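Local coordinates for alpha-acetolactate decarboxylase (Bacillus subtilis subsp. subtilis str. 168, PDB 5XNE), which catalyses the decarboxylation of (2S)-2-acetolactate to (R)-acetoin, a step on the route from pyruvate to butane-2,3-diol, at residues G31-G43 with I46-D58. Residues are numbered along the deposited sequence; the frame is centred on the assembly and turned at random.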
ATOM      1  N   GLY B  31      -5.515  13.857 -10.462  1.00  8.25           N
ATOM      2  CA  GLY B  31      -4.793  13.439 -11.640  1.00  7.46           C
ATOM      3  C   GLY B  31      -5.449  13.848 -12.934  1.00  7.44           C
ATOM      4  O   GLY B  31      -6.586  14.328 -12.952  1.00  9.30           O
ATOM      5  N   ASP B  32      -4.712  13.647 -14.017  1.00  6.57           N
ATOM      6  CA  ASP B  32      -5.253  13.833 -15.357  1.00  8.57           C
ATOM      7  C   ASP B  32      -5.184  12.545 -16.170  1.00  7.04           C
ATOM      8  O   ASP B  32      -5.385  12.551 -17.378  1.00  8.67           O
ATOM      9  CB  ASP B  32      -4.502  14.947 -16.090  1.00 12.32           C
ATOM     10  CG  ASP B  32      -2.994  14.752 -16.083  1.00 11.49           C
ATOM     11  OD1 ASP B  32      -2.502  13.601 -16.060  1.00  9.01           O
ATOM     12  OD2 ASP B  32      -2.282  15.787 -16.108  1.00 16.22           O
ATOM     13  N   PHE B  33      -4.921  11.436 -15.480  1.00  5.84           N
ATOM     14  CA  PHE B  33      -4.642  10.149 -16.099  1.00  6.89           C
ATOM     15  C   PHE B  33      -5.112   9.071 -15.128  1.00  4.97           C
ATOM     16  O   PHE B  33      -4.861   9.187 -13.943  1.00  6.92           O
ATOM     17  CB  PHE B  33      -3.138  10.042 -16.356  1.00  6.72           C
ATOM     18  CG  PHE B  33      -2.678   8.753 -16.974  1.00  6.53           C
ATOM     19  CD1 PHE B  33      -2.534   7.593 -16.203  1.00  7.07           C
ATOM     20  CD2 PHE B  33      -2.291   8.722 -18.307  1.00  8.85           C
ATOM     21  CE1 PHE B  33      -2.065   6.426 -16.762  1.00  8.40           C
ATOM     22  CE2 PHE B  33      -1.804   7.558 -18.872  1.00  8.55           C
ATOM     23  CZ  PHE B  33      -1.669   6.407 -18.086  1.00  8.44           C
ATOM     24  N   GLY B  34      -5.801   8.050 -15.617  1.00  5.54           N
ATOM     25  CA  GLY B  34      -6.135   6.941 -14.731  1.00  5.86           C
ATOM     26  C   GLY B  34      -7.061   5.896 -15.310  1.00  5.69           C
ATOM     27  O   GLY B  34      -7.539   6.024 -16.449  1.00  6.22           O
ATOM     28  N   ILE B  35      -7.290   4.847 -14.515  1.00  4.15           N
ATOM     29  CA  ILE B  35      -8.157   3.723 -14.896  1.00  4.24           C
ATOM     30  C   ILE B  35      -8.922   3.255 -13.668  1.00  5.06           C
ATOM     31  O   ILE B  35      -8.613   3.632 -12.543  1.00  5.31           O
ATOM     32  CB  ILE B  35      -7.367   2.524 -15.481  1.00  6.67           C
ATOM     33  CG1 ILE B  35      -6.348   1.989 -14.469  1.00  8.32           C
ATOM     34  CG2 ILE B  35      -6.674   2.905 -16.790  1.00  8.23           C
ATOM     35  CD1 ILE B  35      -5.723   0.653 -14.869  1.00  9.73           C
ATOM     36  N   GLY B  36      -9.943   2.441 -13.889  1.00  5.09           N
ATOM     37  CA  GLY B  36     -10.686   1.901 -12.765  1.00  7.62           C
ATOM     38  C   GLY B  36     -12.052   1.455 -13.218  1.00  5.89           C
ATOM     39  O   GLY B  36     -12.261   1.072 -14.378  1.00  6.24           O
ATOM     40  N   THR B  37     -12.991   1.471 -12.283  1.00  5.74           N
ATOM     41  CA  THR B  37     -14.361   1.118 -12.618  1.00  6.70           C
ATOM     42  C   THR B  37     -15.296   2.095 -11.914  1.00  6.56           C
ATOM     43  O   THR B  37     -14.863   3.100 -11.355  1.00  7.93           O
ATOM     44  CB  THR B  37     -14.669  -0.352 -12.246  1.00  8.32           C
ATOM     45  OG1 THR B  37     -15.966  -0.721 -12.732  1.00  8.57           O
ATOM     46  CG2 THR B  37     -14.600  -0.579 -10.727  1.00  8.80           C
ATOM     47  N   PHE B  38     -16.590   1.814 -11.994  1.00  6.69           N
ATOM     48  CA  PHE B  38     -17.624   2.692 -11.465  1.00  8.02           C
ATOM     49  C   PHE B  38     -18.476   1.934 -10.463  1.00  6.75           C
ATOM     50  O   PHE B  38     -18.402   0.709 -10.398  1.00  7.53           O
ATOM     51  CB  PHE B  38     -18.523   3.215 -12.583  1.00  7.38           C
ATOM     52  CG  PHE B  38     -17.823   4.110 -13.563  1.00  7.69           C
ATOM     53  CD1 PHE B  38     -16.997   3.580 -14.545  1.00  7.59           C
ATOM     54  CD2 PHE B  38     -18.021   5.476 -13.519  1.00  9.62           C
ATOM     55  CE1 PHE B  38     -16.351   4.416 -15.439  1.00  7.18           C
ATOM     56  CE2 PHE B  38     -17.389   6.314 -14.430  1.00  9.45           C
ATOM     57  CZ  PHE B  38     -16.553   5.784 -15.381  1.00  8.80           C
ATOM     58  N   ASN B  39     -19.301   2.657  -9.718  1.00  7.25           N
ATOM     59  CA  ASN B  39     -20.226   1.992  -8.812  1.00  8.17           C
ATOM     60  C   ASN B  39     -21.092   0.997  -9.570  1.00  7.98           C
ATOM     61  O   ASN B  39     -21.430   1.203 -10.747  1.00  9.17           O
ATOM     62  CB  ASN B  39     -21.082   3.012  -8.064  1.00  7.58           C
ATOM     63  CG  ASN B  39     -20.399   3.504  -6.792  1.00  6.97           C
ATOM     64  OD1 ASN B  39     -19.163   3.426  -6.666  1.00  6.70           O
ATOM     65  ND2 ASN B  39     -21.188   4.006  -5.841  1.00  7.81           N
ATOM     66  N   LYS B  40     -21.397  -0.103  -8.891  1.00  9.04           N
ATOM     67  CA  LYS B  40     -22.148  -1.230  -9.447  1.00  9.86           C
ATOM     68  C   LYS B  40     -21.394  -1.970 -10.558  1.00 10.25           C
ATOM     69  O   LYS B  40     -21.979  -2.821 -11.223  1.00  9.51           O
ATOM     70  CB  LYS B  40     -23.518  -0.767  -9.972  1.00  9.20           C
ATOM     71  CG  LYS B  40     -24.227   0.255  -9.093  1.00 11.91           C
ATOM     72  CD  LYS B  40     -25.667   0.481  -9.568  1.00 13.18           C
ATOM     73  CE  LYS B  40     -26.515  -0.750  -9.263  1.00 17.39           C
ATOM     74  NZ  LYS B  40     -26.551  -1.086  -7.807  1.00 16.37           N
ATOM     75  N   LEU B  41     -20.090  -1.699 -10.711  1.00  8.00           N
ATOM     76  CA  LEU B  41     -19.304  -2.201 -11.857  1.00  8.29           C
ATOM     77  C   LEU B  41     -19.931  -1.777 -13.184  1.00  9.93           C
ATOM     78  O   LEU B  41     -19.836  -2.487 -14.179  1.00 10.26           O
ATOM     79  CB  LEU B  41     -19.159  -3.728 -11.847  1.00 10.85           C
ATOM     80  CG  LEU B  41     -18.382  -4.395 -10.725  1.00 14.02           C
ATOM     81  CD1 LEU B  41     -18.202  -5.869 -11.068  1.00 14.03           C
ATOM     82  CD2 LEU B  41     -17.033  -3.716 -10.508  1.00 11.83           C
ATOM     83  N   ASP B  42     -20.549  -0.602 -13.203  1.00  9.42           N
ATOM     84  CA  ASP B  42     -21.201  -0.119 -14.414  1.00  9.64           C
ATOM     85  C   ASP B  42     -20.162   0.509 -15.340  1.00  9.92           C
ATOM     86  O   ASP B  42     -20.052   1.734 -15.440  1.00  9.78           O
ATOM     87  CB  ASP B  42     -22.302   0.869 -14.048  1.00  9.59           C
ATOM     88  CG  ASP B  42     -23.122   1.316 -15.241  1.00 12.65           C
ATOM     89  OD1 ASP B  42     -22.952   0.755 -16.347  1.00 13.90           O
ATOM     90  OD2 ASP B  42     -23.936   2.245 -15.052  1.00 14.31           O
ATOM     91  N   GLY B  43     -19.388  -0.352 -15.993  1.00  9.45           N
ATOM     92  CA  GLY B  43     -18.415   0.100 -16.971  1.00  8.52           C
ATOM     93  C   GLY B  43     -16.981   0.234 -16.479  1.00  8.78           C
ATOM     94  O   GLY B  43     -16.684   0.156 -15.284  1.00  8.76           O
ATOM     95  N   ILE B  46     -11.450   5.008 -18.028  1.00  6.93           N
ATOM     96  CA  ILE B  46     -10.157   5.296 -18.627  1.00  5.73           C
ATOM     97  C   ILE B  46     -10.058   6.795 -18.850  1.00  6.96           C
ATOM     98  O   ILE B  46     -11.040   7.438 -19.210  1.00  8.38           O
ATOM     99  CB  ILE B  46      -9.971   4.533 -19.948  1.00  6.10           C
ATOM    100  CG1 ILE B  46      -8.578   4.694 -20.516  1.00  8.29           C
ATOM    101  CG2 ILE B  46     -10.985   4.969 -20.993  1.00  9.19           C
ATOM    102  CD1 ILE B  46      -8.404   3.847 -21.784  1.00  9.53           C
ATOM    103  N   GLY B  47      -8.893   7.365 -18.602  1.00  6.12           N
ATOM    104  CA  GLY B  47      -8.694   8.762 -18.922  1.00  8.32           C
ATOM    105  C   GLY B  47      -7.236   9.118 -19.057  1.00  7.71           C
ATOM    106  O   GLY B  47      -6.351   8.473 -18.487  1.00  7.23           O
ATOM    107  N   PHE B  48      -6.993  10.165 -19.832  1.00  8.23           N
ATOM    108  CA  PHE B  48      -5.659  10.703 -20.031  1.00  7.54           C
ATOM    109  C   PHE B  48      -5.842  12.104 -20.614  1.00  8.02           C
ATOM    110  O   PHE B  48      -6.902  12.418 -21.165  1.00  9.40           O
ATOM    111  CB  PHE B  48      -4.809   9.801 -20.942  1.00  8.79           C
ATOM    112  CG  PHE B  48      -5.536   9.286 -22.153  1.00  8.75           C
ATOM    113  CD1 PHE B  48      -5.541  10.011 -23.342  1.00  9.88           C
ATOM    114  CD2 PHE B  48      -6.182   8.064 -22.117  1.00  8.74           C
ATOM    115  CE1 PHE B  48      -6.207   9.525 -24.466  1.00 11.59           C
ATOM    116  CE2 PHE B  48      -6.849   7.569 -23.234  1.00  9.43           C
ATOM    117  CZ  PHE B  48      -6.857   8.304 -24.418  1.00 10.35           C
ATOM    118  N   ASP B  49      -4.841  12.953 -20.435  1.00  8.91           N
ATOM    119  CA  ASP B  49      -4.942  14.362 -20.802  1.00 11.50           C
ATOM    120  C   ASP B  49      -6.173  15.038 -20.188  1.00 12.20           C
ATOM    121  O   ASP B  49      -6.729  15.983 -20.760  1.00 13.82           O
ATOM    122  CB  ASP B  49      -4.962  14.503 -22.325  1.00 13.61           C
ATOM    123  CG  ASP B  49      -3.719  13.926 -22.975  1.00 10.33           C
ATOM    124  OD1 ASP B  49      -2.612  14.156 -22.450  1.00 12.59           O
ATOM    125  OD2 ASP B  49      -3.865  13.238 -24.003  1.00 15.77           O
ATOM    126  N   GLY B  50      -6.601  14.558 -19.021  1.00  9.65           N
ATOM    127  CA  GLY B  50      -7.721  15.157 -18.312  1.00 11.15           C
ATOM    128  C   GLY B  50      -9.093  14.748 -18.810  1.00  9.88           C
ATOM    129  O   GLY B  50     -10.106  15.208 -18.267  1.00 14.90           O
ATOM    130  N   GLU B  51      -9.134  13.879 -19.818  1.00  8.00           N
ATOM    131  CA  GLU B  51     -10.388  13.475 -20.443  1.00  9.87           C
ATOM    132  C   GLU B  51     -10.719  12.026 -20.084  1.00  8.72           C
ATOM    133  O   GLU B  51     -10.015  11.104 -20.497  1.00  9.76           O
ATOM    134  CB  GLU B  51     -10.305  13.656 -21.963  1.00 12.75           C
ATOM    135  CG  GLU B  51     -10.043  15.113 -22.366  1.00 14.50           C
ATOM    136  CD  GLU B  51      -9.955  15.330 -23.872  1.00 19.65           C
ATOM    137  OE1 GLU B  51      -9.905  14.337 -24.620  1.00 18.07           O
ATOM    138  OE2 GLU B  51      -9.927  16.511 -24.301  1.00 19.55           O
ATOM    139  N   PHE B  52     -11.782  11.842 -19.298  1.00  9.55           N
ATOM    140  CA  PHE B  52     -12.136  10.532 -18.750  1.00  9.23           C
ATOM    141  C   PHE B  52     -13.449  10.022 -19.312  1.00 10.70           C
ATOM    142  O   PHE B  52     -14.398  10.798 -19.506  1.00 10.78           O
ATOM    143  CB  PHE B  52     -12.209  10.598 -17.220  1.00  7.86           C
ATOM    144  CG  PHE B  52     -10.864  10.640 -16.568  1.00  8.34           C
ATOM    145  CD1 PHE B  52     -10.128  11.828 -16.528  1.00  9.27           C
ATOM    146  CD2 PHE B  52     -10.321   9.492 -16.018  1.00  8.84           C
ATOM    147  CE1 PHE B  52      -8.871  11.870 -15.936  1.00  8.53           C
ATOM    148  CE2 PHE B  52      -9.051   9.529 -15.424  1.00  7.61           C
ATOM    149  CZ  PHE B  52      -8.334  10.721 -15.386  1.00  9.38           C
ATOM    150  N   TYR B  53     -13.508   8.713 -19.540  1.00  8.37           N
ATOM    151  CA  TYR B  53     -14.675   8.062 -20.137  1.00  9.56           C
ATOM    152  C   TYR B  53     -15.132   6.846 -19.356  1.00  9.76           C
ATOM    153  O   TYR B  53     -14.313   6.166 -18.719  1.00  8.80           O
ATOM    154  CB  TYR B  53     -14.364   7.634 -21.567  1.00  9.85           C
ATOM    155  CG  TYR B  53     -14.172   8.788 -22.519  1.00 11.78           C
ATOM    156  CD1 TYR B  53     -12.935   9.390 -22.667  1.00 12.10           C
ATOM    157  CD2 TYR B  53     -15.241   9.272 -23.274  1.00 13.94           C
ATOM    158  CE1 TYR B  53     -12.757  10.449 -23.547  1.00 15.86           C
ATOM    159  CE2 TYR B  53     -15.072  10.333 -24.157  1.00 15.32           C
ATOM    160  CZ  TYR B  53     -13.833  10.911 -24.285  1.00 16.33           C
ATOM    161  OH  TYR B  53     -13.674  11.961 -25.156  1.00 19.54           O
ATOM    162  N   ARG B  54     -16.440   6.580 -19.423  1.00  9.15           N
ATOM    163  CA  ARG B  54     -17.055   5.338 -18.967  1.00  9.54           C
ATOM    164  C   ARG B  54     -17.305   4.437 -20.178  1.00 12.01           C
ATOM    165  O   ARG B  54     -18.132   4.760 -21.040  1.00 13.78           O
ATOM    166  CB  ARG B  54     -18.377   5.613 -18.237  1.00  9.99           C
ATOM    167  CG  ARG B  54     -19.042   4.358 -17.677  1.00 10.19           C
ATOM    168  CD  ARG B  54     -20.515   4.595 -17.305  1.00 11.31           C
ATOM    169  NE  ARG B  54     -20.740   5.669 -16.340  1.00 12.38           N
ATOM    170  CZ  ARG B  54     -21.037   5.477 -15.053  1.00 12.15           C
ATOM    171  NH1 ARG B  54     -21.102   4.240 -14.555  1.00 10.24           N
ATOM    172  NH2 ARG B  54     -21.244   6.518 -14.256  1.00 13.41           N
ATOM    173  N   LEU B  55     -16.592   3.324 -20.267  1.00 10.67           N
ATOM    174  CA  LEU B  55     -16.774   2.373 -21.372  1.00 10.96           C
ATOM    175  C   LEU B  55     -17.747   1.275 -20.968  1.00 12.92           C
ATOM    176  O   LEU B  55     -17.497   0.552 -20.005  1.00 12.16           O
ATOM    177  CB  LEU B  55     -15.433   1.746 -21.780  1.00 12.35           C
ATOM    178  CG  LEU B  55     -14.442   2.471 -22.695  1.00 18.95           C
ATOM    179  CD1 LEU B  55     -14.903   2.427 -24.146  1.00 20.29           C
ATOM    180  CD2 LEU B  55     -14.213   3.900 -22.256  1.00 24.56           C
ATOM    181  N   ARG B  56     -18.856   1.141 -21.692  1.00 13.11           N
ATOM    182  CA  ARG B  56     -19.845   0.120 -21.356  1.00 13.72           C
ATOM    183  C   ARG B  56     -19.918  -1.001 -22.384  1.00 17.51           C
ATOM    184  O   ARG B  56     -19.469  -0.867 -23.523  1.00 16.77           O
ATOM    185  CB  ARG B  56     -21.238   0.739 -21.206  1.00 15.91           C
ATOM    186  CG  ARG B  56     -21.458   1.558 -19.950  1.00 13.75           C
ATOM    187  CD  ARG B  56     -22.944   1.894 -19.825  1.00 14.81           C
ATOM    188  NE  ARG B  56     -23.283   2.507 -18.547  1.00 14.59           N
ATOM    189  CZ  ARG B  56     -23.607   3.789 -18.392  1.00 13.43           C
ATOM    190  NH1 ARG B  56     -23.637   4.614 -19.440  1.00 17.73           N
ATOM    191  NH2 ARG B  56     -23.906   4.250 -17.190  1.00 15.20           N
ATOM    192  N   SER B  57     -20.537  -2.092 -21.963  1.00 16.38           N
ATOM    193  CA  SER B  57     -20.708  -3.281 -22.781  1.00 21.66           C
ATOM    194  C   SER B  57     -21.561  -3.093 -24.035  1.00 22.40           C
ATOM    195  O   SER B  57     -21.565  -3.952 -24.923  1.00 21.61           O
ATOM    196  CB  SER B  57     -21.330  -4.366 -21.931  1.00 29.74           C
ATOM    197  N   ASP B  58     -22.289  -1.988 -24.097  1.00 20.32           N
ATOM    198  CA  ASP B  58     -23.141  -1.716 -25.246  1.00 22.80           C
ATOM    199  C   ASP B  58     -22.355  -1.029 -26.359  1.00 24.20           C
ATOM    200  O   ASP B  58     -22.935  -0.517 -27.311  1.00 26.03           O
ATOM    201  CB  ASP B  58     -24.339  -0.860 -24.835  1.00 21.97           C
ATOM    202  CG  ASP B  58     -23.934   0.458 -24.189  1.00 25.66           C
ATOM    203  OD1 ASP B  58     -22.727   0.798 -24.188  1.00 23.35           O
ATOM    204  OD2 ASP B  58     -24.837   1.172 -23.698  1.00 27.74           O
TER
HETATM  205  O   HOH W   1      -2.484  12.636 -18.927  1.00 11.44           O
HETATM  206  O   HOH W   2     -22.008   3.652 -11.723  1.00 10.44           O
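Gly-34 and Gly-47 form a hydrogen-bonded pair between antiparallel strands 33-37 and 46-48, which belong to a beta hairpin. Gly-34 N reaches Gly-47 O at 3.0 Å, and Gly-47 N returns a bond to Gly-34 O. The type I' turn from Phe-48 to Glu-51 is tied back by Gly-50 N, 2.9 Å from Asp-32 O. A water links Asp-32 OD1 to Asp-49 N; Asp-32 OD1 also accepts from Phe-78 N.

Aromatic packing follows. The Phe-52 ring lies by the backbone of 32-34, its CZ 3.5 Å from Phe-33 N; a side chain on Gly-47 would clash with it. The Arg-54 guanidinium stacks off-centre on Phe-38, planes 26° apart, as a cation-pi pair. Arg-54 CG sits over the same ring, 3.5 Å from Phe-38 CE1. A bend at chi3 (-57°) folds the chain over the ring.

Charges gather at Asp-42. Arg-56 grips the Asp-42 carboxylate side-on as a salt bridge: Arg-56 NE bonds Asp-42 OD1 at 2.8 Å and Arg-56 NH2 bonds Asp-42 OD2 at 2.9 Å, both nearly straight. Arg-54 NH1 donates to Asp-42 O, 2.9 Å away, on a lone pair; Arg-54 NH2 pairs with Asp-68. An alanine at Arg-54 is likely to leave Asp-42 O and Asp-68 without this donor and uncover a Phe-38 face. Two arginines thus hold the loop after strand 33-37 against strand 51-56, probably favouring an ionised Asp-42.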